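Local coordinates for putative capsular polysaccharide biosynthesis protein (Streptococcus pneumoniae serotype 4, PDB 6EWJ) that probably acts as a pyridoxal-phosphate-dependent sugar aminotransferase in the biosynthesis of pneumococcal teichoic acid, at residues S347-P353 against F376-T382; R303-H309 against Y321-E326. One frame throughout, in Å; residues are numbered along the deposited sequence.

Contact 1. Residues S347-P353 against F376-T382; sequences SNVHYKP and FFENEIT
The hydroxyl OG1 of Thr382 is gripped twice. His350 ND1 donates to OG1 of Thr382 at 2.7 Å, close to straight at 163° and near the plane of the ring. The hydroxyl hands its own proton to Glu380, with Thr382 OG1 2.7 Å from Glu380 OE2 on the syn side of the carboxylate. The other oxygen serves the backbone. Glu380 OE1 takes the N-H of His350 at 2.9 Å, met from well above the carboxylate plane (48° out of it). A bend in the Glu380 side chain (chi2 -78°) turns the carboxylate to both partners. The buried acid is thus held at each oxygen, and the imidazole edge is fixed by the threonine.

One antiparallel hydrogen-bonded pair runs beside this network. Asn348 N reaches Thr382 O at 3.0 Å, and Thr382 N returns to Asn348 O at 2.7 Å. Here 380-382 belongs to the outer strand of a small antiparallel sheet, in the C-terminal part of an aminotransferase of the DegT/DnrJ/EryC1 family. The bridged loop carries Tyr351, which contacts pyridoxal phosphate in another structure of this protein. A cis peptide bond precedes Tyr351, and His350 CB lies over one face of its ring.

The Phe377 ring packs along the loop from Val349 to Pro353. Val349 CG1 meets the ring edge, 3.7 Å from Phe377 CD1. Pro353 crosses the same side chain at about a right angle, its CD 3.7 Å from Phe377 CG. Lys352 runs alongside, with CG 3.9 Å from Phe377 CE1. The lysine NZ goes on to a salt bridge with Glu254 of the second subunit, and Trp253 of that subunit packs on Asn348, Val349 and Lys352.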
ATOM      1  N   SER A 347     -24.358 -15.553  -4.130  1.00 27.23           N
ATOM      2  CA  SER A 347     -25.058 -14.278  -4.075  1.00 26.33           C
ATOM      3  C   SER A 347     -24.410 -13.485  -2.965  1.00 25.71           C
ATOM      4  O   SER A 347     -23.573 -14.034  -2.191  1.00 25.54           O
ATOM      5  CB  SER A 347     -26.574 -14.468  -3.883  1.00 26.93           C
ATOM      6  OG  SER A 347     -26.929 -15.029  -2.618  1.00 27.12           O
ATOM      7  N   ASN A 348     -24.737 -12.208  -2.890  1.00 24.41           N
ATOM      8  CA  ASN A 348     -24.109 -11.352  -1.952  1.00 24.33           C
ATOM      9  C   ASN A 348     -25.030 -10.271  -1.548  1.00 22.89           C
ATOM     10  O   ASN A 348     -26.170 -10.203  -2.031  1.00 22.51           O
ATOM     11  CB  ASN A 348     -22.843 -10.782  -2.595  1.00 26.28           C
ATOM     12  CG  ASN A 348     -21.730 -10.566  -1.615  1.00 28.59           C
ATOM     13  OD1 ASN A 348     -21.943 -10.439  -0.394  1.00 30.30           O
ATOM     14  ND2 ASN A 348     -20.522 -10.468  -2.142  1.00 30.44           N
ATOM     15  N   VAL A 349     -24.579  -9.455  -0.602  1.00 22.24           N
ATOM     16  CA  VAL A 349     -25.381  -8.360  -0.075  1.00 22.07           C
ATOM     17  C   VAL A 349     -24.531  -7.114  -0.114  1.00 21.53           C
ATOM     18  O   VAL A 349     -23.415  -7.089   0.424  1.00 21.39           O
ATOM     19  CB  VAL A 349     -25.935  -8.606   1.369  1.00 22.00           C
ATOM     20  CG1 VAL A 349     -26.625  -7.348   1.906  1.00 22.11           C
ATOM     21  CG2 VAL A 349     -26.879  -9.775   1.395  1.00 23.22           C
ATOM     22  N   HIS A 350     -25.035  -6.102  -0.800  1.00 21.38           N
ATOM     23  CA  HIS A 350     -24.404  -4.790  -0.869  1.00 21.12           C
ATOM     24  C   HIS A 350     -25.450  -3.756  -0.461  1.00 21.81           C
ATOM     25  O   HIS A 350     -26.334  -3.414  -1.285  1.00 21.94           O
ATOM     26  CB  HIS A 350     -23.942  -4.478  -2.280  1.00 21.19           C
ATOM     27  CG  HIS A 350     -22.932  -5.434  -2.822  1.00 20.75           C
ATOM     28  ND1 HIS A 350     -23.289  -6.648  -3.351  1.00 21.11           N
ATOM     29  CD2 HIS A 350     -21.587  -5.380  -2.872  1.00 20.85           C
ATOM     30  CE1 HIS A 350     -22.209  -7.291  -3.747  1.00 20.94           C
ATOM     31  NE2 HIS A 350     -21.156  -6.557  -3.435  1.00 21.25           N
ATOM     32  N   TYR A 351     -25.425  -3.256   0.770  1.00 22.01           N
ATOM     33  CA  TYR A 351     -24.485  -3.601   1.856  1.00 21.86           C
ATOM     34  C   TYR A 351     -25.210  -3.464   3.163  1.00 22.50           C
ATOM     35  O   TYR A 351     -26.270  -2.878   3.237  1.00 22.34           O
ATOM     36  CB  TYR A 351     -23.361  -2.601   1.967  1.00 21.78           C
ATOM     37  CG  TYR A 351     -22.398  -2.480   0.819  1.00 21.41           C
ATOM     38  CD1 TYR A 351     -21.296  -3.302   0.738  1.00 21.16           C
ATOM     39  CD2 TYR A 351     -22.579  -1.504  -0.186  1.00 21.46           C
ATOM     40  CE1 TYR A 351     -20.373  -3.176  -0.313  1.00 21.20           C
ATOM     41  CE2 TYR A 351     -21.646  -1.382  -1.234  1.00 21.50           C
ATOM     42  CZ  TYR A 351     -20.538  -2.233  -1.275  1.00 20.95           C
ATOM     43  OH  TYR A 351     -19.569  -2.133  -2.324  1.00 20.81           O
ATOM     44  N   LYS A 352     -24.623  -4.037   4.218  1.00 23.15           N
ATOM     45  CA  LYS A 352     -24.967  -3.658   5.558  1.00 23.38           C
ATOM     46  C   LYS A 352     -24.717  -2.177   5.660  1.00 22.14           C
ATOM     47  O   LYS A 352     -23.667  -1.734   5.262  1.00 23.08           O
ATOM     48  CB  LYS A 352     -24.031  -4.329   6.562  1.00 24.15           C
ATOM     49  CG  LYS A 352     -24.307  -5.771   6.768  1.00 25.25           C
ATOM     50  CD  LYS A 352     -23.593  -6.244   8.042  1.00 25.74           C
ATOM     51  CE  LYS A 352     -24.025  -7.628   8.382  1.00 27.07           C
ATOM     52  NZ  LYS A 352     -23.209  -8.181   9.517  1.00 27.36           N
ATOM     53  N   PRO A 353     -25.668  -1.392   6.208  1.00 21.30           N
ATOM     54  CA  PRO A 353     -25.395   0.014   6.374  1.00 20.23           C
ATOM     55  C   PRO A 353     -24.260   0.131   7.403  1.00 19.74           C
ATOM     56  O   PRO A 353     -24.151  -0.713   8.297  1.00 19.77           O
ATOM     57  CB  PRO A 353     -26.692   0.559   6.980  1.00 20.80           C
ATOM     58  CG  PRO A 353     -27.727  -0.399   6.539  1.00 21.41           C
ATOM     59  CD  PRO A 353     -27.056  -1.725   6.545  1.00 21.52           C
ATOM     60  N   PHE A 376     -33.331  -0.560   2.538  1.00 21.90           N
ATOM     61  CA  PHE A 376     -32.655  -0.983   1.291  1.00 21.88           C
ATOM     62  C   PHE A 376     -31.903  -2.281   1.461  1.00 21.35           C
ATOM     63  O   PHE A 376     -32.030  -3.182   0.649  1.00 21.99           O
ATOM     64  CB  PHE A 376     -31.686   0.105   0.846  1.00 22.07           C
ATOM     65  CG  PHE A 376     -30.967  -0.192  -0.432  1.00 22.66           C
ATOM     66  CD1 PHE A 376     -29.760  -0.893  -0.417  1.00 22.86           C
ATOM     67  CD2 PHE A 376     -31.480   0.244  -1.648  1.00 23.89           C
ATOM     68  CE1 PHE A 376     -29.060  -1.146  -1.597  1.00 23.53           C
ATOM     69  CE2 PHE A 376     -30.791  -0.013  -2.841  1.00 24.29           C
ATOM     70  CZ  PHE A 376     -29.581  -0.704  -2.815  1.00 23.71           C
ATOM     71  N   PHE A 377     -31.127  -2.341   2.538  1.00 20.89           N
ATOM     72  CA  PHE A 377     -30.351  -3.524   2.946  1.00 20.60           C
ATOM     73  C   PHE A 377     -31.190  -4.736   3.243  1.00 21.10           C
ATOM     74  O   PHE A 377     -30.890  -5.845   2.801  1.00 21.48           O
ATOM     75  CB  PHE A 377     -29.513  -3.190   4.176  1.00 20.67           C
ATOM     76  CG  PHE A 377     -29.138  -4.386   5.015  1.00 20.76           C
ATOM     77  CD1 PHE A 377     -28.180  -5.318   4.560  1.00 20.45           C
ATOM     78  CD2 PHE A 377     -29.712  -4.583   6.281  1.00 21.06           C
ATOM     79  CE1 PHE A 377     -27.864  -6.445   5.312  1.00 20.63           C
ATOM     80  CE2 PHE A 377     -29.385  -5.703   7.016  1.00 21.36           C
ATOM     81  CZ  PHE A 377     -28.439  -6.624   6.540  1.00 21.12           C
ATOM     82  N   GLU A 378     -32.247  -4.531   3.999  1.00 21.67           N
ATOM     83  CA  GLU A 378     -33.091  -5.610   4.462  1.00 22.70           C
ATOM     84  C   GLU A 378     -33.544  -6.670   3.421  1.00 22.52           C
ATOM     85  O   GLU A 378     -33.575  -7.870   3.734  1.00 23.19           O
ATOM     86  CB  GLU A 378     -34.346  -5.017   5.144  1.00 24.12           C
ATOM     87  CG  GLU A 378     -35.074  -5.998   6.034  1.00 25.72           C
ATOM     88  CD  GLU A 378     -36.405  -5.482   6.569  1.00 26.89           C
ATOM     89  OE1 GLU A 378     -36.778  -4.314   6.344  1.00 27.91           O
ATOM     90  OE2 GLU A 378     -37.059  -6.265   7.265  1.00 28.75           O
ATOM     91  N   ASN A 379     -33.932  -6.227   2.225  1.00 22.04           N
ATOM     92  CA  ASN A 379     -34.460  -7.125   1.187  1.00 21.95           C
ATOM     93  C   ASN A 379     -33.549  -7.200  -0.061  1.00 21.31           C
ATOM     94  O   ASN A 379     -33.974  -7.648  -1.111  1.00 21.25           O
ATOM     95  CB  ASN A 379     -35.884  -6.737   0.806  1.00 22.52           C
ATOM     96  CG  ASN A 379     -35.998  -5.344   0.223  1.00 22.16           C
ATOM     97  OD1 ASN A 379     -35.170  -4.461   0.490  1.00 21.45           O
ATOM     98  ND2 ASN A 379     -37.038  -5.121  -0.538  1.00 22.56           N
ATOM     99  N   GLU A 380     -32.297  -6.803   0.101  1.00 20.27           N
ATOM    100  CA  GLU A 380     -31.374  -6.687  -0.989  1.00 20.00           C
ATOM    101  C   GLU A 380     -30.635  -7.996  -1.186  1.00 20.25           C
ATOM    102  O   GLU A 380     -30.141  -8.597  -0.203  1.00 20.53           O
ATOM    103  CB  GLU A 380     -30.397  -5.540  -0.751  1.00 19.40           C
ATOM    104  CG  GLU A 380     -29.582  -5.138  -1.974  1.00 18.96           C
ATOM    105  CD  GLU A 380     -28.413  -6.065  -2.292  1.00 18.87           C
ATOM    106  OE1 GLU A 380     -27.784  -6.626  -1.365  1.00 18.65           O
ATOM    107  OE2 GLU A 380     -28.067  -6.230  -3.491  1.00 19.24           O
ATOM    108  N   ILE A 381     -30.568  -8.434  -2.445  1.00 20.49           N
ATOM    109  CA  ILE A 381     -29.728  -9.540  -2.864  1.00 20.65           C
ATOM    110  C   ILE A 381     -28.994  -9.195  -4.147  1.00 20.74           C
ATOM    111  O   ILE A 381     -29.596  -8.774  -5.151  1.00 20.34           O
ATOM    112  CB  ILE A 381     -30.542 -10.837  -3.042  1.00 21.72           C
ATOM    113  CG1 ILE A 381     -31.112 -11.304  -1.669  1.00 21.87           C
ATOM    114  CG2 ILE A 381     -29.685 -11.963  -3.581  1.00 22.00           C
ATOM    115  CD1 ILE A 381     -32.163 -12.393  -1.769  1.00 22.94           C
ATOM    116  N   THR A 382     -27.687  -9.413  -4.139  1.00 20.40           N
ATOM    117  CA  THR A 382     -26.906  -9.208  -5.310  1.00 20.76           C
ATOM    118  C   THR A 382     -26.670 -10.543  -5.993  1.00 21.45           C
ATOM    119  O   THR A 382     -26.137 -11.475  -5.387  1.00 21.44           O
ATOM    120  CB  THR A 382     -25.563  -8.543  -4.988  1.00 20.03           C
ATOM    121  OG1 THR A 382     -25.775  -7.496  -4.063  1.00 19.95           O
ATOM    122  CG2 THR A 382     -24.923  -7.966  -6.212  1.00 19.91           C
TER

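Contact 2. Residues R303-H309 against Y321-E326; sequences RIHPLAH and YITRVE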
ATOM      1  N   ARG A 303     -41.579 -10.224  -8.366  1.00 33.37           N
ATOM      2  CA  ARG A 303     -41.270  -9.542  -7.104  1.00 34.07           C
ATOM      3  C   ARG A 303     -39.776  -9.073  -7.019  1.00 31.71           C
ATOM      4  O   ARG A 303     -39.409  -8.185  -6.233  1.00 30.94           O
ATOM      5  CB  ARG A 303     -41.595 -10.541  -6.008  1.00 37.15           C
ATOM      6  CG  ARG A 303     -42.104 -10.073  -4.657  1.00 40.23           C
ATOM      7  CD  ARG A 303     -42.179 -11.331  -3.727  1.00 43.82           C
ATOM      8  NE  ARG A 303     -42.238 -12.574  -4.529  1.00 45.91           N
ATOM      9  CZ  ARG A 303     -43.294 -13.373  -4.710  1.00 49.26           C
ATOM     10  NH1 ARG A 303     -44.478 -13.185  -4.095  1.00 52.09           N
ATOM     11  NH2 ARG A 303     -43.168 -14.421  -5.521  1.00 50.60           N
ATOM     12  N   ILE A 304     -38.936  -9.664  -7.851  1.00 30.39           N
ATOM     13  CA  ILE A 304     -37.507  -9.323  -7.898  1.00 28.52           C
ATOM     14  C   ILE A 304     -37.358  -8.003  -8.639  1.00 27.64           C
ATOM     15  O   ILE A 304     -37.601  -7.944  -9.854  1.00 28.73           O
ATOM     16  CB  ILE A 304     -36.732 -10.480  -8.535  1.00 28.85           C
ATOM     17  CG1 ILE A 304     -36.805 -11.702  -7.598  1.00 29.47           C
ATOM     18  CG2 ILE A 304     -35.261 -10.107  -8.778  1.00 27.95           C
ATOM     19  CD1 ILE A 304     -36.892 -13.015  -8.321  1.00 30.61           C
ATOM     20  N   HIS A 305     -36.996  -6.952  -7.929  1.00 26.12           N
ATOM     21  CA  HIS A 305     -36.801  -5.594  -8.488  1.00 25.70           C
ATOM     22  C   HIS A 305     -35.324  -5.168  -8.545  1.00 24.72           C
ATOM     23  O   HIS A 305     -34.731  -4.760  -7.516  1.00 23.46           O
ATOM     24  CB  HIS A 305     -37.551  -4.542  -7.650  1.00 25.78           C
ATOM     25  CG  HIS A 305     -39.020  -4.777  -7.544  1.00 26.94           C
ATOM     26  ND1 HIS A 305     -39.771  -5.315  -8.563  1.00 28.18           N
ATOM     27  CD2 HIS A 305     -39.893  -4.494  -6.553  1.00 27.22           C
ATOM     28  CE1 HIS A 305     -41.034  -5.414  -8.176  1.00 28.58           C
ATOM     29  NE2 HIS A 305     -41.142  -4.897  -6.976  1.00 27.72           N
ATOM     30  N   PRO A 306     -34.722  -5.211  -9.736  1.00 24.34           N
ATOM     31  CA  PRO A 306     -33.315  -4.771  -9.868  1.00 23.52           C
ATOM     32  C   PRO A 306     -33.150  -3.259  -9.939  1.00 22.83           C
ATOM     33  O   PRO A 306     -34.044  -2.530 -10.349  1.00 22.06           O
ATOM     34  CB  PRO A 306     -32.873  -5.400 -11.189  1.00 24.11           C
ATOM     35  CG  PRO A 306     -34.140  -5.581 -11.961  1.00 25.33           C
ATOM     36  CD  PRO A 306     -35.288  -5.652 -11.011  1.00 25.31           C
ATOM     37  N   LEU A 307     -32.009  -2.787  -9.471  1.00 22.00           N
ATOM     38  CA  LEU A 307     -31.657  -1.397  -9.663  1.00 22.11           C
ATOM     39  C   LEU A 307     -31.435  -1.214 -11.157  1.00 22.05           C
ATOM     40  O   LEU A 307     -30.810  -2.091 -11.791  1.00 21.59           O
ATOM     41  CB  LEU A 307     -30.347  -1.010  -8.974  1.00 21.72           C
ATOM     42  CG  LEU A 307     -30.224  -1.007  -7.485  1.00 22.28           C
ATOM     43  CD1 LEU A 307     -28.906  -0.312  -7.151  1.00 22.36           C
ATOM     44  CD2 LEU A 307     -31.429  -0.372  -6.802  1.00 23.33           C
ATOM     45  N   ALA A 308     -31.887  -0.078 -11.663  1.00 22.13           N
ATOM     46  CA  ALA A 308     -31.813   0.204 -13.095  1.00 23.06           C
ATOM     47  C   ALA A 308     -30.413   0.636 -13.474  1.00 22.77           C
ATOM     48  O   ALA A 308     -29.841   1.543 -12.865  1.00 21.60           O
ATOM     49  CB  ALA A 308     -32.836   1.250 -13.511  1.00 23.84           C
ATOM     50  N   HIS A 309     -29.860  -0.076 -14.447  1.00 23.93           N
ATOM     51  CA  HIS A 309     -28.549   0.257 -14.987  1.00 24.31           C
ATOM     52  C   HIS A 309     -28.541   1.222 -16.130  1.00 25.65           C
ATOM     53  O   HIS A 309     -27.484   1.714 -16.536  1.00 25.23           O
ATOM     54  CB  HIS A 309     -27.781  -1.021 -15.312  1.00 24.26           C
ATOM     55  CG  HIS A 309     -27.263  -1.713 -14.091  1.00 23.53           C
ATOM     56  ND1 HIS A 309     -26.108  -1.318 -13.446  1.00 23.08           N
ATOM     57  CD2 HIS A 309     -27.719  -2.791 -13.412  1.00 23.49           C
ATOM     58  CE1 HIS A 309     -25.862  -2.134 -12.436  1.00 22.33           C
ATOM     59  NE2 HIS A 309     -26.821  -3.033 -12.386  1.00 22.81           N
ATOM     60  N   TYR A 321     -25.287  -6.640 -10.016  1.00 19.93           N
ATOM     61  CA  TYR A 321     -26.697  -6.777 -10.209  1.00 20.46           C
ATOM     62  C   TYR A 321     -27.420  -6.814  -8.860  1.00 20.22           C
ATOM     63  O   TYR A 321     -27.791  -7.869  -8.324  1.00 20.16           O
ATOM     64  CB  TYR A 321     -27.044  -7.987 -11.070  1.00 21.37           C
ATOM     65  CG  TYR A 321     -28.407  -7.862 -11.691  1.00 22.10           C
ATOM     66  CD1 TYR A 321     -28.611  -6.999 -12.761  1.00 22.42           C
ATOM     67  CD2 TYR A 321     -29.497  -8.567 -11.193  1.00 22.86           C
ATOM     68  CE1 TYR A 321     -29.870  -6.864 -13.326  1.00 23.04           C
ATOM     69  CE2 TYR A 321     -30.776  -8.472 -11.775  1.00 23.34           C
ATOM     70  CZ  TYR A 321     -30.948  -7.601 -12.816  1.00 23.62           C
ATOM     71  OH  TYR A 321     -32.168  -7.503 -13.373  1.00 24.27           O
ATOM     72  N   ILE A 322     -27.629  -5.615  -8.357  1.00 20.00           N
ATOM     73  CA  ILE A 322     -28.344  -5.381  -7.115  1.00 20.28           C
ATOM     74  C   ILE A 322     -29.856  -5.526  -7.330  1.00 21.08           C
ATOM     75  O   ILE A 322     -30.427  -4.919  -8.274  1.00 21.17           O
ATOM     76  CB  ILE A 322     -27.953  -3.998  -6.533  1.00 20.01           C
ATOM     77  CG1 ILE A 322     -26.438  -4.064  -6.163  1.00 19.93           C
ATOM     78  CG2 ILE A 322     -28.899  -3.629  -5.376  1.00 20.12           C
ATOM     79  CD1 ILE A 322     -25.849  -2.958  -5.315  1.00 19.79           C
ATOM     80  N   THR A 323     -30.489  -6.336  -6.470  1.00 21.21           N
ATOM     81  CA  THR A 323     -31.930  -6.535  -6.502  1.00 22.01           C
ATOM     82  C   THR A 323     -32.472  -6.350  -5.131  1.00 22.19           C
ATOM     83  O   THR A 323     -31.753  -6.529  -4.132  1.00 21.76           O
ATOM     84  CB  THR A 323     -32.411  -7.903  -7.054  1.00 22.84           C
ATOM     85  OG1 THR A 323     -32.328  -8.938  -6.042  1.00 22.87           O
ATOM     86  CG2 THR A 323     -31.633  -8.330  -8.335  1.00 22.91           C
ATOM     87  N   ARG A 324     -33.732  -5.946  -5.075  1.00 22.72           N
ATOM     88  CA  ARG A 324     -34.508  -5.996  -3.864  1.00 23.69           C
ATOM     89  C   ARG A 324     -35.787  -6.826  -4.091  1.00 24.93           C
ATOM     90  O   ARG A 324     -36.420  -6.693  -5.136  1.00 26.17           O
ATOM     91  CB  ARG A 324     -34.830  -4.585  -3.378  1.00 23.64           C
ATOM     92  CG  ARG A 324     -33.605  -3.762  -3.027  1.00 22.75           C
ATOM     93  CD  ARG A 324     -33.959  -2.343  -2.676  1.00 22.44           C
ATOM     94  NE  ARG A 324     -34.785  -2.292  -1.482  1.00 22.99           N
ATOM     95  CZ  ARG A 324     -35.417  -1.209  -1.033  1.00 23.53           C
ATOM     96  NH1 ARG A 324     -35.354  -0.063  -1.723  1.00 23.76           N
ATOM     97  NH2 ARG A 324     -36.142  -1.268   0.077  1.00 23.75           N
ATOM     98  N   VAL A 325     -36.117  -7.716  -3.148  1.00 25.29           N
ATOM     99  CA  VAL A 325     -37.250  -8.632  -3.268  1.00 26.94           C
ATOM    100  C   VAL A 325     -38.434  -8.027  -2.496  1.00 27.78           C
ATOM    101  O   VAL A 325     -38.386  -7.883  -1.264  1.00 26.43           O
ATOM    102  CB  VAL A 325     -36.946 -10.060  -2.760  1.00 27.37           C
ATOM    103  CG1 VAL A 325     -38.048 -11.024  -3.182  1.00 28.36           C
ATOM    104  CG2 VAL A 325     -35.611 -10.551  -3.320  1.00 27.01           C
ATOM    105  N   GLU A 326     -39.453  -7.586  -3.222  1.00 29.51           N
ATOM    106  CA  GLU A 326     -40.572  -6.923  -2.577  1.00 31.79           C
ATOM    107  C   GLU A 326     -41.176  -7.807  -1.505  1.00 32.42           C
ATOM    108  O   GLU A 326     -41.408  -8.992  -1.732  1.00 32.73           O
ATOM    109  CB  GLU A 326     -41.669  -6.535  -3.548  1.00 34.59           C
ATOM    110  CG  GLU A 326     -42.875  -5.896  -2.829  1.00 37.19           C
ATOM    111  CD  GLU A 326     -43.732  -5.038  -3.713  1.00 39.20           C
ATOM    112  OE1 GLU A 326     -43.220  -4.546  -4.739  1.00 41.41           O
ATOM    113  OE2 GLU A 326     -44.921  -4.845  -3.368  1.00 42.80           O
TER
HETATM  114  O   HOH W   1     -28.952  -3.839 -10.541  1.00 19.97           O
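The side chain of His305 reaches Glu326, which follows the end of the neighbouring antiparallel strand. Its CB sits beside the partner strand, 3.5 Å from Arg324 O. CG stays near that same carbonyl. With CG turned opposite the carbonyl carbon of its own residue (chi1 -58°), the ring lies over Arg303 O, which faces one side of it. Further out, CD2 passes the CB of Glu326. At the tip, His305 NE2 donates to Glu326 OE1 at 3.1 Å. The acceptor lies in the ring plane and is met on the anti side of the carboxylate, the two planes standing 61° apart.

Next to this hydrogen bond the backbones pair: 304-306 is an edge strand and 321-325 the middle strand of a three-stranded antiparallel sheet. His305 N donates to Arg324 O at 2.9 Å, and Arg324 N returns to His305 O. Ile304 with Val325, and Pro306 with Thr323, are non-hydrogen-bonded pairs on the other face, where Phe401 of helix 391-409 touches Ile304 and Thr323. Glu326 N also bonds to Arg303 O, at 3.1 Å.

Pro306 with Thr323 is the last bridged pair, and one more backbone bond follows it, Leu307 N to Ile322 O at 2.9 Å. A water donates to both Ile322 O and Leu307 O. Leu307 CG packs 3.6 Å from Ile322 CG2. The Pro306 ring lies alongside Tyr321, with CB of Pro306 3.3 Å from CZ of Tyr321. The tyrosine hydroxyl is bonded to Asp296 of helix 268-299, and its ring stacks with that of Tyr295.

The in-plane acceptor is consistent with a proton on His305 NE2. The Glu326 carboxylate may favour a second proton on the imidazole, though solvent would weaken the effect; if one is present the bond would be partly ionic.

Overall arrangement
The long helix 268-299 leads into strand 304-306. Contact 2 then closes a short loop, with 11 residues between its segments, and pairs that strand with 321-325. The chain goes on through helix 330-342 into the 347-353 loop. Contact 1 closes a second, longer loop, which holds helix 358-361 and most of helix 371-378. The two follow in series and neither encloses the other. They meet at the middle strand: 321-325 also pairs with 380-383, and Ile381 N probably bonds to Thr323 O. Contact 2 pairs one edge strand with the middle strand; contact 1 ties the other edge strand to the loop bearing Tyr351 at the cofactor site.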